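Local coordinates for protein cellulosomal family-48 processive glycoside hydrolase (Bacteroides cellulosolvens, PDB 2Y3N) that probably cleaves cellulose as a cellulosomal cellobiohydrolase, here represented by its calcium-binding dockerin domain in complex with a type II cohesin, at residues L5-N16 and I55-K64. Numbering follows the deposited sequence.
Sequences LKGDLNGDGVIN and ILAQYFGKTK. With CA (calcium ion), chain G.
The first, EF-hand-like calcium loop of the dockerin meets the tail of helix 50-59 through a single antiparallel bridge, Val-14 with Thr-63, flanked by two backbone bonds. Lys-64 N gives a hydrogen bond of 3.0 Å to Gly-13 O and Ile-15 N reaches Lys-62 O, with Gly-61 N to Ile-15 O a separate, third bond. Between the first two bonds the Val-14 and Thr-63 side chains lie side by side, Val-14 CG1 touching Thr-63 CG2 at 3.7 Å, while Val-14 O turns to the calcium, also bound by Asp-8, Asn-10, Asp-12 and Asp-19. With CG1 beside the backbone N (chi1 -53°), the CG2 methyl of Ile-15 points the opposite way from that N and lies 3.5 Å from Phe-60 CA. Nearer the start of the loop, Lys-6 CB sits over one face of the Tyr-59 ring, 4.1 Å from its centroid, and the bent lysine chain brings NZ to Tyr-59 OH at 2.9 Å. A leucine in place of Tyr-59 would probably leave the Lys-6 ammonium without this hydroxyl and its methylenes without a ring to lie on. Next to this pair, Leu-56 CD1 presses tightly on Gly-7 CA, at 3.4 Å.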
ATOM      1  N   LEU D   5      -0.900   1.207 -22.228  1.00 39.68           N
ATOM      2  CA  LEU D   5      -2.091   1.063 -21.432  1.00 41.81           C
ATOM      3  C   LEU D   5      -2.568   2.440 -20.983  1.00 43.60           C
ATOM      4  O   LEU D   5      -1.753   3.331 -20.721  1.00 43.29           O
ATOM      5  CB  LEU D   5      -1.859   0.199 -20.199  1.00 44.86           C
ATOM      6  CG  LEU D   5      -1.273  -1.189 -20.449  1.00 46.99           C
ATOM      7  CD1 LEU D   5      -1.002  -1.783 -19.093  1.00 52.38           C
ATOM      8  CD2 LEU D   5      -2.213  -2.052 -21.249  1.00 47.28           C
ATOM      9  N   LYS D   6      -3.895   2.572 -20.914  1.00 44.15           N
ATOM     10  CA  LYS D   6      -4.569   3.751 -20.391  1.00 47.12           C
ATOM     11  C   LYS D   6      -4.125   3.872 -18.936  1.00 50.65           C
ATOM     12  O   LYS D   6      -4.344   2.962 -18.131  1.00 51.37           O
ATOM     13  CB  LYS D   6      -6.096   3.576 -20.501  1.00 48.19           C
ATOM     14  CG  LYS D   6      -6.958   4.832 -20.291  1.00 50.99           C
ATOM     15  CD  LYS D   6      -8.171   4.804 -21.236  1.00 52.86           C
ATOM     16  CE  LYS D   6      -9.037   6.088 -21.172  1.00 57.00           C
ATOM     17  NZ  LYS D   6      -9.808   6.211 -19.903  1.00 61.35           N
ATOM     18  N   GLY D   7      -3.437   4.961 -18.624  1.00 41.20           N
ATOM     19  CA  GLY D   7      -3.007   5.199 -17.250  1.00 39.10           C
ATOM     20  C   GLY D   7      -1.547   4.865 -17.034  1.00 37.11           C
ATOM     21  O   GLY D   7      -0.984   5.167 -15.987  1.00 34.36           O
ATOM     22  N   ASP D   8      -0.927   4.245 -18.038  1.00 37.08           N
ATOM     23  CA  ASP D   8       0.517   3.964 -17.966  1.00 36.39           C
ATOM     24  C   ASP D   8       1.348   5.238 -18.278  1.00 37.75           C
ATOM     25  O   ASP D   8       1.890   5.379 -19.386  1.00 39.21           O
ATOM     26  CB  ASP D   8       0.882   2.842 -18.958  1.00 36.17           C
ATOM     27  CG  ASP D   8       2.298   2.298 -18.742  1.00 36.09           C
ATOM     28  OD1 ASP D   8       2.884   2.642 -17.694  1.00 28.40           O
ATOM     29  OD2 ASP D   8       2.822   1.545 -19.600  1.00 33.20           O
ATOM     30  N   LEU D   9       1.480   6.154 -17.327  1.00 37.40           N
ATOM     31  CA  LEU D   9       2.129   7.437 -17.613  1.00 39.02           C
ATOM     32  C   LEU D   9       3.649   7.388 -17.860  1.00 40.23           C
ATOM     33  O   LEU D   9       4.205   8.256 -18.531  1.00 42.71           O
ATOM     34  CB  LEU D   9       1.806   8.461 -16.534  1.00 39.91           C
ATOM     35  CG  LEU D   9       0.324   8.832 -16.452  1.00 40.09           C
ATOM     36  CD1 LEU D   9       0.170   9.921 -15.407  1.00 42.12           C
ATOM     37  CD2 LEU D   9      -0.245   9.270 -17.822  1.00 44.24           C
ATOM     38  N   ASN D  10       4.321   6.364 -17.345  1.00 38.78           N
ATOM     39  CA  ASN D  10       5.775   6.291 -17.498  1.00 39.16           C
ATOM     40  C   ASN D  10       6.181   5.153 -18.414  1.00 39.22           C
ATOM     41  O   ASN D  10       7.341   4.766 -18.456  1.00 40.56           O
ATOM     42  CB  ASN D  10       6.471   6.214 -16.132  1.00 37.46           C
ATOM     43  CG  ASN D  10       6.122   4.944 -15.380  1.00 34.73           C
ATOM     44  OD1 ASN D  10       5.432   4.067 -15.915  1.00 34.99           O
ATOM     45  ND2 ASN D  10       6.565   4.843 -14.138  1.00 32.73           N
ATOM     46  N   GLY D  11       5.211   4.603 -19.137  1.00 39.57           N
ATOM     47  CA  GLY D  11       5.498   3.637 -20.219  1.00 40.66           C
ATOM     48  C   GLY D  11       6.268   2.370 -19.833  1.00 39.80           C
ATOM     49  O   GLY D  11       7.064   1.871 -20.645  1.00 40.68           O
ATOM     50  N   ASP D  12       6.019   1.835 -18.632  1.00 36.13           N
ATOM     51  CA  ASP D  12       6.705   0.621 -18.175  1.00 35.76           C
ATOM     52  C   ASP D  12       5.871  -0.656 -18.294  1.00 34.25           C
ATOM     53  O   ASP D  12       6.297  -1.705 -17.842  1.00 33.24           O
ATOM     54  CB  ASP D  12       7.267   0.770 -16.741  1.00 34.34           C
ATOM     55  CG  ASP D  12       6.189   0.944 -15.690  1.00 34.12           C
ATOM     56  OD1 ASP D  12       4.990   1.024 -16.048  1.00 32.37           O
ATOM     57  OD2 ASP D  12       6.535   1.027 -14.501  1.00 32.21           O
ATOM     58  N   GLY D  13       4.670  -0.568 -18.866  1.00 34.43           N
ATOM     59  CA  GLY D  13       3.833  -1.774 -18.984  1.00 33.84           C
ATOM     60  C   GLY D  13       2.896  -2.120 -17.822  1.00 32.53           C
ATOM     61  O   GLY D  13       2.075  -3.044 -17.937  1.00 31.95           O
ATOM     62  N   VAL D  14       2.991  -1.374 -16.705  1.00 30.92           N
ATOM     63  CA  VAL D  14       2.171  -1.662 -15.505  1.00 28.18           C
ATOM     64  C   VAL D  14       1.583  -0.345 -14.978  1.00 26.30           C
ATOM     65  O   VAL D  14       2.096   0.738 -15.252  1.00 26.83           O
ATOM     66  CB  VAL D  14       2.953  -2.396 -14.356  1.00 27.61           C
ATOM     67  CG1 VAL D  14       3.603  -3.724 -14.832  1.00 26.28           C
ATOM     68  CG2 VAL D  14       3.975  -1.452 -13.704  1.00 26.00           C
ATOM     69  N   ILE D  15       0.461  -0.446 -14.308  1.00 23.16           N
ATOM     70  CA  ILE D  15      -0.174   0.721 -13.752  1.00 24.40           C
ATOM     71  C   ILE D  15       0.005   0.588 -12.258  1.00 22.53           C
ATOM     72  O   ILE D  15      -0.629  -0.249 -11.647  1.00 22.95           O
ATOM     73  CB  ILE D  15      -1.686   0.750 -14.034  1.00 25.79           C
ATOM     74  CG1 ILE D  15      -2.004   0.592 -15.541  1.00 28.86           C
ATOM     75  CG2 ILE D  15      -2.384   2.032 -13.407  1.00 27.88           C
ATOM     76  CD1 ILE D  15      -1.234   1.456 -16.371  1.00 32.53           C
ATOM     77  N   ASN D  16       0.816   1.465 -11.678  1.00 21.92           N
ATOM     78  CA  ASN D  16       0.988   1.518 -10.241  1.00 21.13           C
ATOM     79  C   ASN D  16       1.136   2.974  -9.700  1.00 21.18           C
ATOM     80  O   ASN D  16       0.725   3.973 -10.344  1.00 20.86           O
ATOM     81  CB  ASN D  16       2.174   0.625  -9.814  1.00 19.96           C
ATOM     82  CG  ASN D  16       3.512   1.016 -10.517  1.00 22.25           C
ATOM     83  OD1 ASN D  16       3.738   2.184 -10.838  1.00 26.00           O
ATOM     84  ND2 ASN D  16       4.397   0.029 -10.727  1.00 21.37           N
ATOM     85  N   ILE D  55     -10.380   7.905 -12.489  1.00 58.97           N
ATOM     86  CA  ILE D  55     -10.170   7.148 -13.715  1.00 58.57           C
ATOM     87  C   ILE D  55      -8.903   6.296 -13.617  1.00 55.44           C
ATOM     88  O   ILE D  55      -8.954   5.107 -13.908  1.00 55.13           O
ATOM     89  CB  ILE D  55     -10.097   8.078 -14.938  1.00 61.02           C
ATOM     90  CG1 ILE D  55     -11.426   8.829 -15.116  1.00 65.44           C
ATOM     91  CG2 ILE D  55      -9.721   7.286 -16.186  1.00 61.34           C
ATOM     92  CD1 ILE D  55     -11.421   9.859 -16.251  1.00 70.27           C
ATOM     93  N   LEU D  56      -7.779   6.904 -13.218  1.00 53.94           N
ATOM     94  CA  LEU D  56      -6.498   6.188 -13.061  1.00 52.67           C
ATOM     95  C   LEU D  56      -6.641   4.975 -12.132  1.00 51.57           C
ATOM     96  O   LEU D  56      -6.013   3.940 -12.349  1.00 52.11           O
ATOM     97  CB  LEU D  56      -5.376   7.146 -12.587  1.00 53.52           C
ATOM     98  CG  LEU D  56      -3.860   6.798 -12.681  1.00 53.47           C
ATOM     99  CD1 LEU D  56      -3.473   6.132 -13.987  1.00 54.13           C
ATOM    100  CD2 LEU D  56      -2.952   8.025 -12.463  1.00 51.47           C
ATOM    101  N   ALA D  57      -7.506   5.101 -11.130  1.00 51.02           N
ATOM    102  CA  ALA D  57      -7.716   4.055 -10.137  1.00 50.66           C
ATOM    103  C   ALA D  57      -8.505   2.868 -10.695  1.00 49.52           C
ATOM    104  O   ALA D  57      -8.378   1.748 -10.181  1.00 48.52           O
ATOM    105  CB  ALA D  57      -8.385   4.622  -8.872  1.00 53.57           C
ATOM    106  N   GLN D  58      -9.302   3.127 -11.741  1.00 48.59           N
ATOM    107  CA  GLN D  58     -10.007   2.080 -12.502  1.00 48.86           C
ATOM    108  C   GLN D  58      -8.964   1.128 -13.075  1.00 45.02           C
ATOM    109  O   GLN D  58      -9.141  -0.092 -13.087  1.00 45.40           O
ATOM    110  CB  GLN D  58     -10.792   2.667 -13.697  1.00 51.38           C
ATOM    111  CG  GLN D  58     -12.035   3.488 -13.380  1.00 57.39           C
ATOM    112  CD  GLN D  58     -12.603   4.190 -14.623  1.00 63.35           C
ATOM    113  OE1 GLN D  58     -12.094   4.025 -15.735  1.00 64.31           O
ATOM    114  NE2 GLN D  58     -13.657   4.982 -14.430  1.00 67.52           N
ATOM    115  N   TYR D  59      -7.872   1.711 -13.546  1.00 42.72           N
ATOM    116  CA  TYR D  59      -6.814   0.961 -14.216  1.00 41.60           C
ATOM    117  C   TYR D  59      -5.708   0.495 -13.271  1.00 41.07           C
ATOM    118  O   TYR D  59      -4.929  -0.390 -13.631  1.00 41.76           O
ATOM    119  CB  TYR D  59      -6.252   1.822 -15.310  1.00 43.86           C
ATOM    120  CG  TYR D  59      -7.332   2.280 -16.247  1.00 48.84           C
ATOM    121  CD1 TYR D  59      -8.020   1.365 -17.047  1.00 54.01           C
ATOM    122  CD2 TYR D  59      -7.660   3.624 -16.350  1.00 52.45           C
ATOM    123  CE1 TYR D  59      -8.999   1.777 -17.926  1.00 57.67           C
ATOM    124  CE2 TYR D  59      -8.641   4.053 -17.224  1.00 57.79           C
ATOM    125  CZ  TYR D  59      -9.311   3.128 -18.012  1.00 60.54           C
ATOM    126  OH  TYR D  59     -10.283   3.570 -18.885  1.00 63.99           O
ATOM    127  N   PHE D  60      -5.644   1.084 -12.078  1.00 53.86           N
ATOM    128  CA  PHE D  60      -4.656   0.683 -11.070  1.00 50.39           C
ATOM    129  C   PHE D  60      -4.458  -0.851 -10.968  1.00 44.31           C
ATOM    130  O   PHE D  60      -5.395  -1.572 -10.681  1.00 42.92           O
ATOM    131  CB  PHE D  60      -5.053   1.245  -9.696  1.00 53.55           C
ATOM    132  CG  PHE D  60      -3.990   1.071  -8.643  1.00 52.42           C
ATOM    133  CD1 PHE D  60      -2.875   1.908  -8.623  1.00 54.22           C
ATOM    134  CD2 PHE D  60      -4.114   0.076  -7.660  1.00 47.92           C
ATOM    135  CE1 PHE D  60      -1.896   1.780  -7.635  1.00 55.18           C
ATOM    136  CE2 PHE D  60      -3.123  -0.072  -6.669  1.00 47.35           C
ATOM    137  CZ  PHE D  60      -2.017   0.787  -6.660  1.00 49.98           C
ATOM    138  N   GLY D  61      -3.234  -1.337 -11.202  1.00 42.38           N
ATOM    139  CA  GLY D  61      -2.954  -2.778 -11.088  1.00 40.25           C
ATOM    140  C   GLY D  61      -2.913  -3.569 -12.403  1.00 41.50           C
ATOM    141  O   GLY D  61      -2.420  -4.699 -12.406  1.00 41.35           O
ATOM    142  N   LYS D  62      -3.429  -2.990 -13.504  1.00 43.87           N
ATOM    143  CA  LYS D  62      -3.389  -3.594 -14.853  1.00 46.05           C
ATOM    144  C   LYS D  62      -1.955  -3.773 -15.345  1.00 44.51           C
ATOM    145  O   LYS D  62      -1.106  -2.946 -15.049  1.00 43.54           O
ATOM    146  CB  LYS D  62      -4.161  -2.738 -15.871  1.00 49.35           C
ATOM    147  CG  LYS D  62      -5.667  -2.856 -15.774  1.00 55.70           C
ATOM    148  CD  LYS D  62      -6.355  -2.249 -16.974  1.00 64.74           C
ATOM    149  CE  LYS D  62      -5.982  -2.994 -18.265  1.00 67.89           C
ATOM    150  NZ  LYS D  62      -6.143  -2.153 -19.480  1.00 74.32           N
ATOM    151  N   THR D  63      -1.679  -4.879 -16.049  1.00 46.72           N
ATOM    152  CA  THR D  63      -0.373  -5.115 -16.698  1.00 46.37           C
ATOM    153  C   THR D  63      -0.601  -5.591 -18.152  1.00 50.75           C
ATOM    154  O   THR D  63      -1.604  -6.250 -18.436  1.00 55.15           O
ATOM    155  CB  THR D  63       0.520  -6.140 -15.934  1.00 45.59           C
ATOM    156  OG1 THR D  63       0.017  -7.454 -16.139  1.00 51.09           O
ATOM    157  CG2 THR D  63       0.607  -5.874 -14.405  1.00 42.24           C
ATOM    158  N   LYS D  64       0.321  -5.258 -19.056  1.00 50.81           N
ATOM    159  CA  LYS D  64       0.210  -5.639 -20.465  1.00 56.27           C
ATOM    160  C   LYS D  64       0.424  -7.135 -20.679  1.00 59.11           C
ATOM    161  O   LYS D  64       0.943  -7.818 -19.788  1.00 58.08           O
ATOM    162  CB  LYS D  64       1.191  -4.823 -21.319  1.00 56.20           C
ATOM    163  CG  LYS D  64       2.656  -5.203 -21.060  1.00 59.00           C
ATOM    164  CD  LYS D  64       3.622  -4.426 -21.967  1.00 63.81           C
ATOM    165  CE  LYS D  64       5.063  -4.767 -21.598  1.00 65.47           C
ATOM    166  NZ  LYS D  64       5.454  -6.129 -22.069  1.00 67.14           N
TER
HETATM  167 CA    CA G1065       3.553   2.655 -15.369  1.00 27.28          CA
HETATM  168  O   HOH W   1       4.882   2.548 -13.307  1.00 28.37           O